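Local coordinates for protein argininosuccinate lyase (Chelativorans sp., PDB 6RXA) that is an EDDS lyase, a C-N lyase of the aspartase/fumarase superfamily that probably also cleaves argininosuccinate to fumarate and arginine, at residues A[33-38]-A[118-123]; A[43-48]-A[481-486]; A[50-55]-A[488-493]. The protein carries 2 engineered substitutions. All coordinates share one frame; numbering follows the deposited sequence.

Contact 1: residues A[33-38]-A[118-123]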
loop_
_atom_site.group_PDB
_atom_site.type_symbol
_atom_site.label_atom_id
_atom_site.label_comp_id
_atom_site.label_asym_id
_atom_site.label_seq_id
_atom_site.Cartn_x
_atom_site.Cartn_y
_atom_site.Cartn_z
ATOM N N LEU A 33 12.272 -16.751 13.024
ATOM C CA LEU A 33 13.441 -17.065 12.219
ATOM C C LEU A 33 13.574 -16.080 11.071
ATOM O O LEU A 33 12.578 -15.528 10.588
ATOM C CB LEU A 33 13.264 -18.443 11.585
ATOM C CG LEU A 33 13.141 -19.619 12.540
ATOM C CD1 LEU A 33 12.952 -20.896 11.766
ATOM C CD2 LEU A 33 14.371 -19.689 13.416
ATOM N N THR A 34 14.806 -15.892 10.604
ATOM C CA THR A 34 14.966 -15.276 9.298
ATOM C C THR A 34 14.420 -16.218 8.222
ATOM O O THR A 34 14.323 -17.435 8.418
ATOM C CB THR A 34 16.440 -15.022 8.959
ATOM O OG1 THR A 34 17.127 -16.279 8.906
ATOM C CG2 THR A 34 17.113 -14.109 9.974
ATOM N N LEU A 35 14.119 -15.659 7.050
ATOM C CA LEU A 35 13.719 -16.516 5.938
ATOM C C LEU A 35 14.809 -17.539 5.612
ATOM O O LEU A 35 14.515 -18.721 5.385
ATOM C CB LEU A 35 13.336 -15.675 4.716
ATOM C CG LEU A 35 12.750 -16.503 3.564
ATOM C CD1 LEU A 35 11.451 -17.163 3.907
ATOM C CD2 LEU A 35 12.570 -15.599 2.327
ATOM N N THR A 36 16.078 -17.112 5.593
ATOM C CA THR A 36 17.164 -18.048 5.299
ATOM C C THR A 36 17.160 -19.233 6.257
ATOM O O THR A 36 17.278 -20.390 5.824
ATOM C CB THR A 36 18.504 -17.310 5.353
ATOM O OG1 THR A 36 18.525 -16.312 4.321
ATOM C CG2 THR A 36 19.658 -18.281 5.179
ATOM N N SER A 37 16.990 -18.980 7.552
ATOM C CA SER A 37 17.013 -20.079 8.510
ATOM C C SER A 37 15.766 -20.943 8.409
ATOM O O SER A 37 15.841 -22.167 8.606
ATOM C CB SER A 37 17.178 -19.525 9.919
ATOM O OG SER A 37 18.503 -19.044 10.103
ATOM N N ALA A 38 14.624 -20.338 8.091
ATOM C CA ALA A 38 13.393 -21.103 7.965
ATOM C C ALA A 38 13.412 -22.009 6.740
ATOM O O ALA A 38 12.881 -23.128 6.789
ATOM C CB ALA A 38 12.193 -20.153 7.906
ATOM N N ALA A 118 11.860 -23.506 -5.168
ATOM C CA ALA A 118 11.286 -24.719 -4.588
ATOM C C ALA A 118 11.337 -24.701 -3.066
ATOM O O ALA A 118 10.360 -25.085 -2.405
ATOM C CB ALA A 118 12.008 -25.960 -5.121
ATOM N N GLY A 119 12.468 -24.295 -2.481
ATOM C CA GLY A 119 12.559 -24.271 -1.030
ATOM C C GLY A 119 11.579 -23.294 -0.408
ATOM O O GLY A 119 10.968 -23.582 0.624
ATOM N N LYS A 120 11.429 -22.118 -1.020
ATOM C CA LYS A 120 10.446 -21.146 -0.539
ATOM C C LYS A 120 9.040 -21.721 -0.608
ATOM O O LYS A 120 8.238 -21.545 0.317
ATOM C CB LYS A 120 10.512 -19.854 -1.360
ATOM C CG LYS A 120 9.486 -18.743 -0.962
ATOM C CD LYS A 120 9.919 -18.013 0.323
ATOM C CE LYS A 120 8.874 -17.051 0.886
ATOM N NZ LYS A 120 8.697 -15.855 0.025
ATOM N N ARG A 121 8.728 -22.439 -1.691
ATOM C CA ARG A 121 7.419 -23.070 -1.814
ATOM C C ARG A 121 7.201 -24.120 -0.725
ATOM O O ARG A 121 6.100 -24.227 -0.171
ATOM C CB ARG A 121 7.257 -23.700 -3.200
ATOM C CG ARG A 121 6.981 -22.723 -4.339
ATOM C CD ARG A 121 7.115 -23.451 -5.683
ATOM N NE ARG A 121 6.746 -22.580 -6.795
ATOM C CZ ARG A 121 5.494 -22.376 -7.198
ATOM N NH1 ARG A 121 4.490 -22.991 -6.596
ATOM N NH2 ARG A 121 5.263 -21.555 -8.209
ATOM N N MET A 122 8.228 -24.920 -0.409
ATOM C CA MET A 122 8.053 -25.922 0.638
ATOM C C MET A 122 7.833 -25.267 1.996
ATOM O O MET A 122 7.012 -25.736 2.798
ATOM C CB MET A 122 9.271 -26.838 0.678
ATOM C CG MET A 122 9.418 -27.707 -0.550
ATOM S SD MET A 122 10.866 -28.790 -0.463
ATOM C CE MET A 122 10.295 -30.053 0.650
ATOM N N PHE A 123 8.558 -24.186 2.272
ATOM C CA PHE A 123 8.337 -23.423 3.492
ATOM C C PHE A 123 6.924 -22.854 3.531
ATOM O O PHE A 123 6.203 -23.047 4.515
ATOM C CB PHE A 123 9.372 -22.299 3.595
ATOM C CG PHE A 123 9.041 -21.273 4.633
ATOM C CD1 PHE A 123 9.065 -21.603 5.973
ATOM C CD2 PHE A 123 8.696 -19.987 4.262
ATOM C CE1 PHE A 123 8.729 -20.661 6.929
ATOM C CE2 PHE A 123 8.373 -19.037 5.225
ATOM C CZ PHE A 123 8.397 -19.381 6.548
#
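Leu-35 and Phe-123 approach through the same first rotation: in each, CG stands opposite the backbone N (chi1 -173° in the leucine, 167° in the phenylalanine), and the two side chains meet between their helices. For Leu-35 the rotation matters most, because its CB does not aim at the other segment, yet CD1 ends 3.8 Å from Phe-123 CE2. That methyl comes obliquely to the ring by the CE2-CD2 bond. Ala-38, whose CB points toward helix 112-147, approaches obliquely from the same side of the ring plane, its CB 3.6 Å from Phe-123 CE1 and close also to CD1 and CZ. The two methyls, one helical turn apart on helix 35-56, thus offer a shared apolar surface to one side of the ring, by van der Waals contact alone. Lys-120 adds the aliphatic part of its chain: bends at chi2 and chi4 bring CE to 4.0 Å from Leu-35 CD1, the two chains crossing at about a right angle. The lysine is modelled in two conformers, so this part of the contact is less certain.

The contact joins the first turn of helix 35-56 to helix 112-147, which begins at the substrate-binding residues Arg-112 and Asn-113 and is probably one of the long helices of the central bundle of the superfamily. Thr-34 is the N-cap of the shorter helix, its OG1 accepting from Ser-37 N at 3.0 Å with an N-H...O angle of 160°. Were Phe-123 an alanine, the Leu-35 and Ala-38 methyls would probably lose their shared partner and a gap would open between the helices. Pro-329 of helix 329-348 touches Leu-35, Ala-38 and Phe-123, while Tyr-42 also packs on the ring. Thr-34 meets Asp-29 of a second subunit.

Contact 2: residues A[43-48]-A[481-486]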
loop_
_atom_site.group_PDB
_atom_site.type_symbol
_atom_site.label_atom_id
_atom_site.label_comp_id
_atom_site.label_asym_id
_atom_site.label_seq_id
_atom_site.Cartn_x
_atom_site.Cartn_y
_atom_site.Cartn_z
ATOM N N ASP A 43 15.713 -26.693 1.849
ATOM C CA ASP A 43 16.815 -26.807 0.899
ATOM C C ASP A 43 17.557 -28.125 1.083
ATOM O O ASP A 43 17.927 -28.777 0.100
ATOM C CB ASP A 43 17.794 -25.640 1.058
ATOM C CG ASP A 43 17.309 -24.355 0.396
ATOM O OD1 ASP A 43 16.171 -24.300 -0.104
ATOM O OD2 ASP A 43 18.090 -23.383 0.375
ATOM N N SER A 44 17.780 -28.539 2.340
ATOM C CA SER A 44 18.498 -29.785 2.608
ATOM C C SER A 44 17.711 -30.996 2.116
ATOM O O SER A 44 18.298 -31.966 1.620
ATOM C CB SER A 44 18.809 -29.906 4.100
ATOM O OG SER A 44 19.889 -29.066 4.461
ATOM N N GLN A 45 16.386 -30.965 2.260
ATOM C CA GLN A 45 15.553 -32.019 1.696
ATOM C C GLN A 45 15.639 -32.022 0.176
ATOM O O GLN A 45 15.695 -33.091 -0.448
ATOM C CB GLN A 45 14.109 -31.839 2.155
ATOM C CG GLN A 45 13.913 -32.147 3.625
ATOM C CD GLN A 45 14.241 -33.589 3.972
ATOM O OE1 GLN A 45 13.524 -34.511 3.579
ATOM N NE2 GLN A 45 15.330 -33.790 4.710
ATOM N N ILE A 46 15.664 -30.837 -0.436
ATOM C CA ILE A 46 15.787 -30.751 -1.891
ATOM C C ILE A 46 17.094 -31.372 -2.366
ATOM O O ILE A 46 17.121 -32.084 -3.377
ATOM C CB ILE A 46 15.618 -29.292 -2.351
ATOM C CG1 ILE A 46 14.170 -28.849 -2.115
ATOM C CG2 ILE A 46 16.066 -29.129 -3.795
ATOM C CD1 ILE A 46 13.982 -27.337 -2.219
ATOM N N HIS A 47 18.196 -31.119 -1.657
ATOM C CA HIS A 47 19.458 -31.733 -2.064
ATOM C C HIS A 47 19.326 -33.250 -2.106
ATOM O O HIS A 47 19.812 -33.907 -3.034
ATOM C CB HIS A 47 20.588 -31.368 -1.104
ATOM C CG HIS A 47 20.835 -29.903 -0.978
ATOM N ND1 HIS A 47 20.638 -29.021 -2.015
ATOM C CD2 HIS A 47 21.249 -29.160 0.076
ATOM C CE1 HIS A 47 20.921 -27.797 -1.607
ATOM N NE2 HIS A 47 21.290 -27.854 -0.341
ATOM N N ARG A 48 18.686 -33.825 -1.089
ATOM C CA ARG A 48 18.522 -35.274 -1.039
ATOM C C ARG A 48 17.640 -35.759 -2.182
ATOM O O ARG A 48 17.972 -36.744 -2.855
ATOM C CB ARG A 48 17.943 -35.668 0.317
ATOM C CG ARG A 48 18.929 -35.484 1.461
ATOM C CD ARG A 48 18.301 -35.801 2.804
ATOM N NE ARG A 48 19.309 -35.813 3.864
ATOM C CZ ARG A 48 19.823 -34.720 4.422
ATOM N NH1 ARG A 48 19.436 -33.520 4.029
ATOM N NH2 ARG A 48 20.732 -34.830 5.380
ATOM N N ASN A 481 3.997 -38.786 4.068
ATOM C CA ASN A 481 4.339 -40.000 3.339
ATOM C C ASN A 481 5.509 -39.760 2.394
ATOM O O ASN A 481 6.402 -40.610 2.265
ATOM C CB ASN A 481 3.127 -40.499 2.563
ATOM C CG ASN A 481 2.034 -41.015 3.473
ATOM O OD1 ASN A 481 2.253 -41.216 4.670
ATOM N ND2 ASN A 481 0.854 -41.230 2.916
ATOM N N ALA A 482 5.524 -38.611 1.716
ATOM C CA ALA A 482 6.622 -38.331 0.803
ATOM C C ALA A 482 7.930 -38.184 1.564
ATOM O O ALA A 482 8.969 -38.689 1.127
ATOM C CB ALA A 482 6.341 -37.065 -0.004
ATOM N N LYS A 483 7.902 -37.490 2.698
ATOM C CA LYS A 483 9.127 -37.294 3.460
ATOM C C LYS A 483 9.682 -38.627 3.939
ATOM O O LYS A 483 10.901 -38.836 3.945
ATOM C CB LYS A 483 8.887 -36.314 4.606
ATOM C CG LYS A 483 10.171 -35.869 5.289
ATOM C CD LYS A 483 9.916 -34.743 6.285
ATOM C CE LYS A 483 11.224 -34.259 6.897
ATOM N NZ LYS A 483 11.034 -33.183 7.904
ATOM N N GLN A 484 8.805 -39.576 4.299
ATOM C CA GLN A 484 9.280 -40.893 4.723
ATOM C C GLN A 484 9.841 -41.686 3.547
ATOM O O GLN A 484 10.860 -42.379 3.691
ATOM C CB GLN A 484 8.158 -41.667 5.415
ATOM C CG GLN A 484 8.650 -42.892 6.185
ATOM C CD GLN A 484 9.626 -42.530 7.292
ATOM O OE1 GLN A 484 9.286 -41.808 8.229
ATOM N NE2 GLN A 484 10.855 -43.018 7.175
ATOM N N THR A 485 9.192 -41.607 2.379
ATOM C CA THR A 485 9.716 -42.269 1.186
ATOM C C THR A 485 11.124 -41.772 0.867
ATOM O O THR A 485 12.022 -42.569 0.559
ATOM C CB THR A 485 8.786 -42.031 -0.008
ATOM O OG1 THR A 485 7.533 -42.690 0.198
ATOM C CG2 THR A 485 9.415 -42.555 -1.299
ATOM N N LEU A 486 11.328 -40.454 0.928
ATOM C CA LEU A 486 12.649 -39.888 0.673
ATOM C C LEU A 486 13.658 -40.378 1.701
ATOM O O LEU A 486 14.773 -40.785 1.354
ATOM C CB LEU A 486 12.561 -38.363 0.684
ATOM C CG LEU A 486 13.854 -37.588 0.422
ATOM C CD1 LEU A 486 14.512 -38.072 -0.864
ATOM C CD2 LEU A 486 13.556 -36.094 0.378
HETATM O O HOH W 1 13.147 -37.106 4.357
#
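Gln-45 reaches over to Leu-486 and Lys-483 with its amide oxygen. Its CB already points at helix 451-500; CG lies opposite the carbonyl carbon (chi1 -71°), and a second bend at chi2 (-62°) turns the amide so that OE1 makes the approach. OE1 lies 3.6 Å from Leu-486 CD2 and 4.0 Å from Lys-483 CG, with Lys-483 CE at a similar distance. These are contacts with carbon; the polar need of the oxygen is met by a water that donates to Gln-45 OE1 at 2.7 Å and to Lys-483 O at 2.9 Å, bridging the helices.

The segments belong to helix 35-56 and to the 50-residue helix 451-500, which brings the C-terminal part of the chain back against helix 35-56. The axes of the two short segments approach to 11.4 Å at 53°; no direct hydrogen bond spans them, and the polar link is the water.

Leu-486 supplies the apolar share. Its CD2 also comes near Gln-45 O, and its CD1 sits 4.1 Å from Arg-48 C, against the backbone. Arg-48 contributes the root of its side chain, CB lying 4.4 Å from Leu-486 CD1; its extended chain then leads away to a salt bridge between NH2 and Asp-76 OD2 on the neighbouring helix 62-79.

Contact 3: residues A[50-55]-A[488-493]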
loop_
_atom_site.group_PDB
_atom_site.type_symbol
_atom_site.label_atom_id
_atom_site.label_comp_id
_atom_site.label_asym_id
_atom_site.label_seq_id
_atom_site.Cartn_x
_atom_site.Cartn_y
_atom_site.Cartn_z
ATOM N N HIS A 50 16.972 -34.292 -5.086
ATOM C CA HIS A 50 17.642 -34.108 -6.366
ATOM C C HIS A 50 18.676 -35.200 -6.587
ATOM O O HIS A 50 18.742 -35.803 -7.667
ATOM C CB HIS A 50 18.283 -32.723 -6.400
ATOM C CG HIS A 50 18.940 -32.407 -7.700
ATOM N ND1 HIS A 50 18.223 -32.118 -8.843
ATOM C CD2 HIS A 50 20.246 -32.336 -8.041
ATOM C CE1 HIS A 50 19.068 -31.885 -9.833
ATOM N NE2 HIS A 50 20.298 -32.018 -9.376
ATOM N N VAL A 51 19.475 -35.495 -5.558
ATOM C CA VAL A 51 20.512 -36.520 -5.659
ATOM C C VAL A 51 19.912 -37.903 -5.888
ATOM O O VAL A 51 20.416 -38.679 -6.707
ATOM C CB VAL A 51 21.417 -36.462 -4.414
ATOM C CG1 VAL A 51 22.246 -37.718 -4.291
ATOM C CG2 VAL A 51 22.306 -35.226 -4.466
ATOM N N VAL A 52 18.840 -38.243 -5.167
ATOM C CA VAL A 52 18.154 -39.516 -5.392
ATOM C C VAL A 52 17.666 -39.615 -6.836
ATOM O O VAL A 52 17.868 -40.635 -7.507
ATOM C CB VAL A 52 17.008 -39.696 -4.378
ATOM C CG1 VAL A 52 16.136 -40.878 -4.762
ATOM C CG2 VAL A 52 17.571 -39.872 -2.980
ATOM N N MET A 53 17.048 -38.552 -7.339
ATOM C CA MET A 53 16.595 -38.550 -8.728
ATOM C C MET A 53 17.761 -38.719 -9.692
ATOM O O MET A 53 17.660 -39.476 -10.662
ATOM C CB MET A 53 15.809 -37.268 -9.020
ATOM C CG MET A 53 15.306 -37.147 -10.458
ATOM S SD MET A 53 16.530 -36.408 -11.560
ATOM C CE MET A 53 16.671 -34.762 -10.869
ATOM N N LEU A 54 18.873 -38.016 -9.459
ATOM C CA LEU A 54 20.016 -38.172 -10.350
ATOM C C LEU A 54 20.508 -39.607 -10.345
ATOM O O LEU A 54 21.020 -40.098 -11.359
ATOM C CB LEU A 54 21.167 -37.269 -9.936
ATOM C CG LEU A 54 20.998 -35.765 -10.044
ATOM C CD1 LEU A 54 22.264 -35.069 -9.587
ATOM C CD2 LEU A 54 20.672 -35.365 -11.469
ATOM N N THR A 55 20.372 -40.291 -9.205
ATOM C CA THR A 55 20.783 -41.686 -9.111
ATOM C C THR A 55 19.852 -42.579 -9.926
ATOM O O THR A 55 20.312 -43.439 -10.686
ATOM C CB THR A 55 20.787 -42.123 -7.651
ATOM O OG1 THR A 55 21.502 -41.161 -6.872
ATOM C CG2 THR A 55 21.505 -43.478 -7.509
ATOM N N ASP A 488 13.611 -43.105 3.474
ATOM C CA ASP A 488 13.897 -44.510 3.200
ATOM C C ASP A 488 14.837 -44.669 2.013
ATOM O O ASP A 488 15.738 -45.518 2.037
ATOM C CB ASP A 488 12.598 -45.259 2.889
ATOM C CG ASP A 488 11.721 -45.452 4.106
ATOM O OD1 ASP A 488 12.153 -45.095 5.225
ATOM O OD2 ASP A 488 10.591 -45.949 3.931
ATOM N N SER A 489 14.622 -43.883 0.956
ATOM C CA SER A 489 15.454 -43.978 -0.236
ATOM C C SER A 489 16.893 -43.601 0.083
ATOM O O SER A 489 17.837 -44.255 -0.382
ATOM C CB SER A 489 14.910 -43.057 -1.330
ATOM O OG SER A 489 13.657 -43.508 -1.818
ATOM N N VAL A 490 17.079 -42.540 0.868
ATOM C CA VAL A 490 18.420 -42.110 1.247
ATOM C C VAL A 490 19.125 -43.204 2.031
ATOM O O VAL A 490 20.295 -43.514 1.780
ATOM C CB VAL A 490 18.330 -40.789 2.036
ATOM C CG1 VAL A 490 19.661 -40.435 2.654
ATOM C CG2 VAL A 490 17.863 -39.676 1.134
ATOM N N GLN A 491 18.429 -43.825 2.985
ATOM C CA GLN A 491 19.079 -44.863 3.777
ATOM C C GLN A 491 19.391 -46.088 2.923
ATOM O O GLN A 491 20.458 -46.698 3.077
ATOM C CB GLN A 491 18.249 -45.204 5.009
ATOM C CG GLN A 491 18.323 -44.144 6.112
ATOM C CD GLN A 491 19.733 -43.597 6.346
ATOM O OE1 GLN A 491 19.967 -42.380 6.251
ATOM N NE2 GLN A 491 20.681 -44.494 6.638
ATOM N N GLN A 492 18.492 -46.453 2.000
ATOM C CA GLN A 492 18.762 -47.562 1.085
ATOM C C GLN A 492 20.082 -47.355 0.350
ATOM O O GLN A 492 20.921 -48.263 0.282
ATOM C CB GLN A 492 17.615 -47.700 0.074
ATOM C CG GLN A 492 16.386 -48.374 0.633
ATOM C CD GLN A 492 15.128 -48.118 -0.180
ATOM O OE1 GLN A 492 15.146 -47.465 -1.239
ATOM N NE2 GLN A 492 14.008 -48.613 0.333
ATOM N N ILE A 493 20.282 -46.159 -0.202
ATOM C CA ILE A 493 21.486 -45.873 -0.968
ATOM C C ILE A 493 22.717 -45.918 -0.073
ATOM O O ILE A 493 23.726 -46.550 -0.411
ATOM C CB ILE A 493 21.344 -44.515 -1.674
ATOM C CG1 ILE A 493 20.333 -44.620 -2.819
ATOM C CG2 ILE A 493 22.685 -44.044 -2.202
ATOM C CD1 ILE A 493 19.759 -43.284 -3.288
#
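Where helix 35-56 crosses the C-terminal helix 451-500, Val-52 projects as a knob toward Ser-489, Val-490 and Ile-493. The local axes are 10.5 Å apart and inclined at 58°. Val-52 CG2, beside its own backbone N because CG1 takes the anti position (chi1 169°), meets two partners equally closely: Val-490 CG2 at 4.1 Å and Ile-493 CD1 at 4.1 Å. The two valines cross at about a right angle, the isoleucine obliquely. On its other branch Val-52 CG1 lies 4.2 Å from Ser-489 CB. The serine presents carbon here, since its OG is hydrogen-bonded to Thr-485 O, one turn back. Val-52 CG2 is also 4.1 Å from Leu-486 CD1, so the valine touches residues spaced i, i+3, i+4 and i+7 on the facing helix.

Nearby, Thr-55 OG1 donates to Val-51 O at 2.7 Å and is also hydrogen-bonded to Ser-65 OG of helix 62-79; Thr-55 N reaches the same carbonyl oxygen from the opposite face of its plane. Ile-493 touches Ser-65 too, extending the contact to this third helix. Val-52 thus sits in a four-residue hole, as in knobs-into-holes packing, for this side chain only and with no coiled coil implied.

How the contacts relate
All three contacts draw on helix 35-56, taken in order from its N-terminal turn to near its C-terminal end. Contact 1 is the most buried and sets this helix against helix 112-147 with an aromatic ring; contacts 2 and 3 are partly buried, farther from the chain centre, and share helix 451-500. Contact 2 mixes carbon with a water bridge beside the exposed Lys-483, whereas contact 3 is nearly all aliphatic across the segments. The centres of contacts 2 and 3 are 9 Å apart and they join directly, Arg-48 CB standing 4.1 Å from Val-490 CG2. Contacts 1 and 2 meet through Ile-46, whose CD1 is 3.8 Å from Ala-118 CB; contacts 1 and 3 do not touch.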